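Local coordinates for protein glucose-resistance amylase regulator (Weissella paramesenteroides ATCC 33313, PDB 4RK6) that binds D-glucose in the cleft of its sugar-binding core and, as a LacI-family protein, probably regulates transcription by binding DNA at cis-regulatory sites, at residues G14-L19 / L44-D49; A195-V200 / T223-Q228. All blocks are in the same frame, centred on the assembly; numbering follows the deposited sequence.

The two contacts illustrate two places in a periplasmic-binding-protein-like core: strand pairing in the sheet and the loops beside the ligand. Interaction 1 pairs two parallel strands at one end of the sheet order within the chain, while interaction 2 lies where strands 192-195 and 220-223 end beside the glucose. Their centres are about 22 Å apart and their nearest atoms about 12 Å. The sugar lies against interaction 2, where D225 bonds it; from interaction 1 the side chain of P18 comes only to about 8 Å from it, although T22, three residues after L19, bonds the glucose. Interaction 1 packs on the second subunit through residues such as I45, and interaction 2 reaches it through M199 and Q228, at its margin.

Interaction 1: G14-L19 / L44-D49; sequences GVVVPL and LITYLD
V15, V17 and L19 exchange backbone hydrogen bonds with L44, T46 and L48, five in all, a plain example of parallel strand pairing. V15 N donates to L44 O at 2.8 Å, and T46 N returns a bond to V15 O. V17 N then reaches T46 O, and L48 N reaches V17 O. The last bond approaches differently: L19 N meets L48 O at 3.1 Å from above the carbonyl plane, where L19 has already left strand 12-18. The OG1 of T46, set between its own backbone N and carbonyl carbon (chi1 62°), adds a weak second bond to V15 O at 3.3 Å. A short CA-H...O contact of 3.1 Å, from Y47 CA to V17 O, fills in between the rungs.

Apolar contacts occupy both faces. On one, I45 bends its CD1 against V15 CB at 3.6 Å, the two side chains running side by side, while V17 lays CG1 alongside Y47 CE1 at 3.7 Å. V17 CG2 also meets I45 CG2. On the opposite face V16 splits its branches, CG1 going to L48 CB at 3.7 Å and CG2 lying near T46 OG1. Past the strand end, L19 crosses the tyrosine at about a right angle, its CD2 reaching Y47 CB.

Strand 12-18, helix 24-39 and strand 42-48 form a beta-alpha-beta unit. The face with V15, V17 and I45 is covered by helix 24-39, through L32, A25 and I29. Helix 52-64 covers the other, its V58 touching T46 and L48 and its L62 touching V16. Strand 69-72 continues the sheet beyond G14 and V16, while I45 makes backbone hydrogen bonds to the second subunit, and I45 and Y47 pack on I45 of that subunit.

Interaction 2: A195-V200 / T223-Q228; sequences ATADMV and TIDGLQ. With GLC (alpha-D-glucopyranose), chain C.
D225 and A197 meet the glucose together from the two segments. The carboxylate of D225 takes a hydroxyl on each oxygen, O4 of the sugar donating to OD1 at 2.5 Å and O6 to OD2 at 2.6 Å, and this two-pronged grip fixes how the carboxylate is turned. A197 lays its CB against C6 of the sugar at 3.7 Å. Q242 bonds both D225 OD1 and the glucose, to which T22, T96 and R145 also bond.

Water 1 joins the first shell to the second: it donates to D225 OD2 and accepts from D198 N, the first residue of helix 198-210, with A197 at the N-cap. The D198 side chain, its CG anti to the carbonyl carbon (chi1 -58°), swings across to the other segment and collects three donors. OD1 receives G226 N on its syn lone pair and, on the anti side, T223 OG1 at 2.7 Å; OD2 takes L227 N at 2.8 Å, 29° out of the carboxylate plane. These bonds fasten the turn that carries D225, and G226 takes a positive phi, which favours glycine, in the turn after D225. The gathered N-H and hydroxyl groups would be expected to stabilise a negative charge on D198, which would offset the nearby carboxylate of D225.

In this periplasmic-binding-protein-like fold, loops at the strand ends line the ligand cleft, and here the parallel strands 192-195 and 220-223 supply them. Their last rung is I224 N to A195 O at 3.1 Å, with A195 CB beside T223 CG2. Past the strand ends A197 CA makes a CA-H...O contact to I224 O, 3.4 Å.

Farther out, T239 bonds T223 OG1, and H170 and the backbone N of D134 hold T196 OG1. M113 and I117 of helix 110-123 back I224.

Interaction 1: G14-L19 / L44-D49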
loop_
_atom_site.group_PDB
_atom_site.type_symbol
_atom_site.label_atom_id
_atom_site.label_comp_id
_atom_site.label_asym_id
_atom_site.label_seq_id
_atom_site.Cartn_x
_atom_site.Cartn_y
_atom_site.Cartn_z
ATOM N N GLY A 14 13.669 -12.784 -10.528
ATOM C CA GLY A 14 13.699 -11.992 -9.305
ATOM C C GLY A 14 13.238 -10.585 -9.557
ATOM O O GLY A 14 13.357 -10.067 -10.669
ATOM N N VAL A 15 12.694 -9.949 -8.532
ATOM C CA VAL A 15 12.301 -8.544 -8.626
ATOM C C VAL A 15 12.883 -7.861 -7.413
ATOM O O VAL A 15 12.764 -8.381 -6.316
ATOM C CB VAL A 15 10.776 -8.350 -8.619
ATOM C CG1 VAL A 15 10.408 -6.896 -8.885
ATOM C CG2 VAL A 15 10.126 -9.249 -9.641
ATOM N N VAL A 16 13.538 -6.733 -7.635
ATOM C CA VAL A 16 14.192 -5.985 -6.562
ATOM C C VAL A 16 13.353 -4.736 -6.354
ATOM O O VAL A 16 13.190 -3.912 -7.250
ATOM C CB VAL A 16 15.664 -5.638 -6.890
ATOM C CG1 VAL A 16 16.302 -4.824 -5.763
ATOM C CG2 VAL A 16 16.481 -6.894 -7.104
ATOM N N VAL A 17 12.806 -4.625 -5.146
ATOM C CA VAL A 17 11.916 -3.533 -4.750
ATOM C C VAL A 17 12.609 -2.692 -3.665
ATOM O O VAL A 17 13.204 -3.244 -2.744
ATOM C CB VAL A 17 10.606 -4.097 -4.168
ATOM C CG1 VAL A 17 9.609 -2.991 -3.846
ATOM C CG2 VAL A 17 9.995 -5.109 -5.137
ATOM N N PRO A 18 12.556 -1.368 -3.788
ATOM C CA PRO A 18 13.118 -0.546 -2.702
ATOM C C PRO A 18 12.322 -0.682 -1.402
ATOM O O PRO A 18 11.101 -0.872 -1.434
ATOM C CB PRO A 18 13.030 0.887 -3.242
ATOM C CG PRO A 18 12.025 0.856 -4.335
ATOM C CD PRO A 18 11.895 -0.558 -4.830
ATOM N N LEU A 19 13.003 -0.612 -0.262
ATOM C CA LEU A 19 12.300 -0.645 1.027
ATOM C C LEU A 19 11.261 0.478 1.120
ATOM O O LEU A 19 10.152 0.268 1.615
ATOM C CB LEU A 19 13.273 -0.550 2.207
ATOM C CG LEU A 19 13.614 -1.845 2.957
ATOM C CD1 LEU A 19 14.342 -1.470 4.238
ATOM C CD2 LEU A 19 12.389 -2.699 3.272
ATOM N N LEU A 44 10.508 -14.420 -7.397
ATOM C CA LEU A 44 11.122 -14.144 -6.077
ATOM C C LEU A 44 11.142 -12.640 -5.896
ATOM O O LEU A 44 11.625 -11.921 -6.779
ATOM C CB LEU A 44 12.553 -14.654 -6.023
ATOM C CG LEU A 44 12.836 -16.043 -5.457
ATOM C CD1 LEU A 44 11.844 -17.083 -5.961
ATOM C CD2 LEU A 44 14.272 -16.422 -5.797
ATOM N N ILE A 45 10.643 -12.155 -4.765
ATOM C CA ILE A 45 10.658 -10.738 -4.469
ATOM C C ILE A 45 11.650 -10.483 -3.326
ATOM O O ILE A 45 11.639 -11.182 -2.306
ATOM C CB ILE A 45 9.264 -10.233 -4.064
ATOM C CG1 ILE A 45 8.208 -10.596 -5.115
ATOM C CG2 ILE A 45 9.292 -8.746 -3.785
ATOM C CD1 ILE A 45 8.382 -9.905 -6.445
ATOM N N THR A 46 12.513 -9.490 -3.521
ATOM C CA THR A 46 13.522 -9.143 -2.547
ATOM C C THR A 46 13.461 -7.625 -2.376
ATOM O O THR A 46 13.103 -6.899 -3.301
ATOM C CB THR A 46 14.941 -9.599 -3.000
ATOM O OG1 THR A 46 15.304 -8.928 -4.215
ATOM C CG2 THR A 46 15.001 -11.102 -3.206
ATOM N N TYR A 47 13.799 -7.145 -1.179
ATOM C CA TYR A 47 13.885 -5.715 -0.918
ATOM C C TYR A 47 15.334 -5.258 -0.861
ATOM O O TYR A 47 16.255 -6.044 -0.575
ATOM C CB TYR A 47 13.147 -5.333 0.368
ATOM C CG TYR A 47 11.655 -5.479 0.242
ATOM C CD1 TYR A 47 10.892 -4.508 -0.389
ATOM C CD2 TYR A 47 11.003 -6.605 0.736
ATOM C CE1 TYR A 47 9.518 -4.639 -0.513
ATOM C CE2 TYR A 47 9.628 -6.748 0.611
ATOM C CZ TYR A 47 8.891 -5.761 -0.012
ATOM O OH TYR A 47 7.527 -5.888 -0.142
ATOM N N LEU A 48 15.529 -3.991 -1.191
ATOM C CA LEU A 48 16.858 -3.391 -1.235
ATOM C C LEU A 48 16.859 -2.105 -0.414
ATOM O O LEU A 48 16.039 -1.209 -0.657
ATOM C CB LEU A 48 17.235 -3.074 -2.680
ATOM C CG LEU A 48 18.720 -2.842 -2.931
ATOM C CD1 LEU A 48 19.423 -4.183 -3.080
ATOM C CD2 LEU A 48 18.905 -1.990 -4.170
ATOM N N ASP A 49 17.767 -2.018 0.559
ATOM C CA ASP A 49 17.935 -0.774 1.330
ATOM C C ASP A 49 19.144 0.011 0.799
ATOM O O ASP A 49 19.657 -0.306 -0.278
ATOM C CB ASP A 49 17.980 -1.034 2.856
ATOM C CG ASP A 49 19.168 -1.872 3.308
ATOM O OD1 ASP A 49 20.135 -2.087 2.543
ATOM O OD2 ASP A 49 19.132 -2.319 4.476
#

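Interaction 2: A195-V200 / T223-Q228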
loop_
_atom_site.group_PDB
_atom_site.type_symbol
_atom_site.label_atom_id
_atom_site.label_comp_id
_atom_site.label_asym_id
_atom_site.label_seq_id
_atom_site.Cartn_x
_atom_site.Cartn_y
_atom_site.Cartn_z
ATOM N N ALA A 195 1.504 17.090 -8.525
ATOM C CA ALA A 195 2.033 16.246 -7.465
ATOM C C ALA A 195 2.742 15.038 -8.050
ATOM O O ALA A 195 2.150 14.326 -8.864
ATOM C CB ALA A 195 0.871 15.804 -6.577
ATOM N N THR A 196 3.977 14.751 -7.622
ATOM C CA THR A 196 4.762 13.691 -8.272
ATOM C C THR A 196 4.308 12.277 -7.899
ATOM O O THR A 196 4.762 11.301 -8.499
ATOM C CB THR A 196 6.281 13.785 -7.977
ATOM O OG1 THR A 196 6.526 13.591 -6.575
ATOM C CG2 THR A 196 6.817 15.086 -8.434
ATOM N N ALA A 197 3.433 12.172 -6.902
ATOM C CA ALA A 197 2.790 10.900 -6.566
ATOM C C ALA A 197 1.444 11.176 -5.961
ATOM O O ALA A 197 1.183 12.282 -5.478
ATOM C CB ALA A 197 3.647 10.083 -5.622
ATOM N N ASP A 198 0.544 10.195 -6.026
ATOM C CA ASP A 198 -0.815 10.394 -5.514
ATOM C C ASP A 198 -0.880 10.897 -4.050
ATOM O O ASP A 198 -1.684 11.785 -3.731
ATOM C CB ASP A 198 -1.643 9.113 -5.618
ATOM C CG ASP A 198 -1.731 8.583 -7.047
ATOM O OD1 ASP A 198 -1.733 9.374 -8.023
ATOM O OD2 ASP A 198 -1.808 7.346 -7.154
HETATM N N MSE A 199 -0.035 10.341 -3.182
HETATM C CA MSE A 199 -0.057 10.683 -1.742
HETATM C C MSE A 199 0.339 12.135 -1.549
HETATM O O MSE A 199 -0.148 12.778 -0.646
HETATM C CB MSE A 199 0.841 9.749 -0.924
HETATM C CG MSE A 199 0.086 8.504 -0.518
HETATM SE SE MSE A 199 -1.221 9.044 0.850
HETATM C CE MSE A 199 -1.539 7.167 1.352
ATOM N N VAL A 200 1.192 12.673 -2.425
ATOM C CA VAL A 200 1.538 14.090 -2.355
ATOM C C VAL A 200 0.260 14.905 -2.544
ATOM O O VAL A 200 0.013 15.879 -1.826
ATOM C CB VAL A 200 2.597 14.474 -3.406
ATOM C CG1 VAL A 200 2.858 15.977 -3.408
ATOM C CG2 VAL A 200 3.873 13.684 -3.195
ATOM N N THR A 223 -2.209 14.752 -10.058
ATOM C CA THR A 223 -1.181 13.815 -9.579
ATOM C C THR A 223 -0.677 12.887 -10.677
ATOM O O THR A 223 -1.318 12.731 -11.710
ATOM C CB THR A 223 -1.642 12.911 -8.415
ATOM O OG1 THR A 223 -2.459 11.846 -8.916
ATOM C CG2 THR A 223 -2.382 13.673 -7.372
ATOM N N ILE A 224 0.471 12.286 -10.420
ATOM C CA ILE A 224 1.023 11.243 -11.273
ATOM C C ILE A 224 0.956 9.914 -10.552
ATOM O O ILE A 224 1.440 9.795 -9.436
ATOM C CB ILE A 224 2.476 11.538 -11.656
ATOM C CG1 ILE A 224 2.502 12.763 -12.555
ATOM C CG2 ILE A 224 3.077 10.307 -12.351
ATOM C CD1 ILE A 224 3.877 13.362 -12.751
ATOM N N ASP A 225 0.313 8.938 -11.217
ATOM C CA ASP A 225 0.292 7.505 -10.911
ATOM C C ASP A 225 -1.134 6.962 -11.104
ATOM O O ASP A 225 -1.335 5.954 -11.764
ATOM C CB ASP A 225 0.783 7.106 -9.514
ATOM C CG ASP A 225 2.293 7.134 -9.386
ATOM O OD1 ASP A 225 2.982 7.326 -10.417
ATOM O OD2 ASP A 225 2.783 7.019 -8.238
ATOM N N GLY A 226 -2.106 7.601 -10.472
ATOM C CA GLY A 226 -3.498 7.241 -10.642
ATOM C C GLY A 226 -3.942 5.991 -9.911
ATOM O O GLY A 226 -4.856 5.308 -10.371
ATOM N N LEU A 227 -3.306 5.699 -8.783
ATOM C CA LEU A 227 -3.689 4.562 -7.939
ATOM C C LEU A 227 -4.900 4.901 -7.038
ATOM O O LEU A 227 -5.504 5.980 -7.169
ATOM C CB LEU A 227 -2.484 4.053 -7.170
ATOM C CG LEU A 227 -1.352 3.500 -8.063
ATOM C CD1 LEU A 227 -0.095 3.304 -7.237
ATOM C CD2 LEU A 227 -1.777 2.214 -8.745
ATOM N N GLN A 228 -5.270 3.962 -6.152
ATOM C CA GLN A 228 -6.514 4.061 -5.386
ATOM C C GLN A 228 -6.692 5.352 -4.583
ATOM O O GLN A 228 -7.801 5.841 -4.457
ATOM C CB GLN A 228 -6.648 2.865 -4.437
ATOM C CG GLN A 228 -7.942 2.862 -3.642
ATOM C CD GLN A 228 -8.015 1.735 -2.630
ATOM O OE1 GLN A 228 -7.015 1.373 -2.001
ATOM N NE2 GLN A 228 -9.212 1.189 -2.447
HETATM C C1 GLC C . 8.736 5.880 -8.840
HETATM C C2 GLC C . 8.348 5.551 -10.281
HETATM C C3 GLC C . 7.449 6.595 -10.910
HETATM C C4 GLC C . 6.318 6.951 -9.941
HETATM C C5 GLC C . 6.951 7.507 -8.664
HETATM C C6 GLC C . 5.898 7.872 -7.621
HETATM O O1 GLC C . 9.789 6.763 -8.903
HETATM O O2 GLC C . 9.509 5.440 -11.103
HETATM O O3 GLC C . 6.933 5.995 -12.093
HETATM O O4 GLC C . 5.442 7.856 -10.543
HETATM O O5 GLC C . 7.756 6.533 -8.053
HETATM O O6 GLC C . 5.159 6.755 -7.237
HETATM O O HOH W 1 1.031 7.223 -6.236
#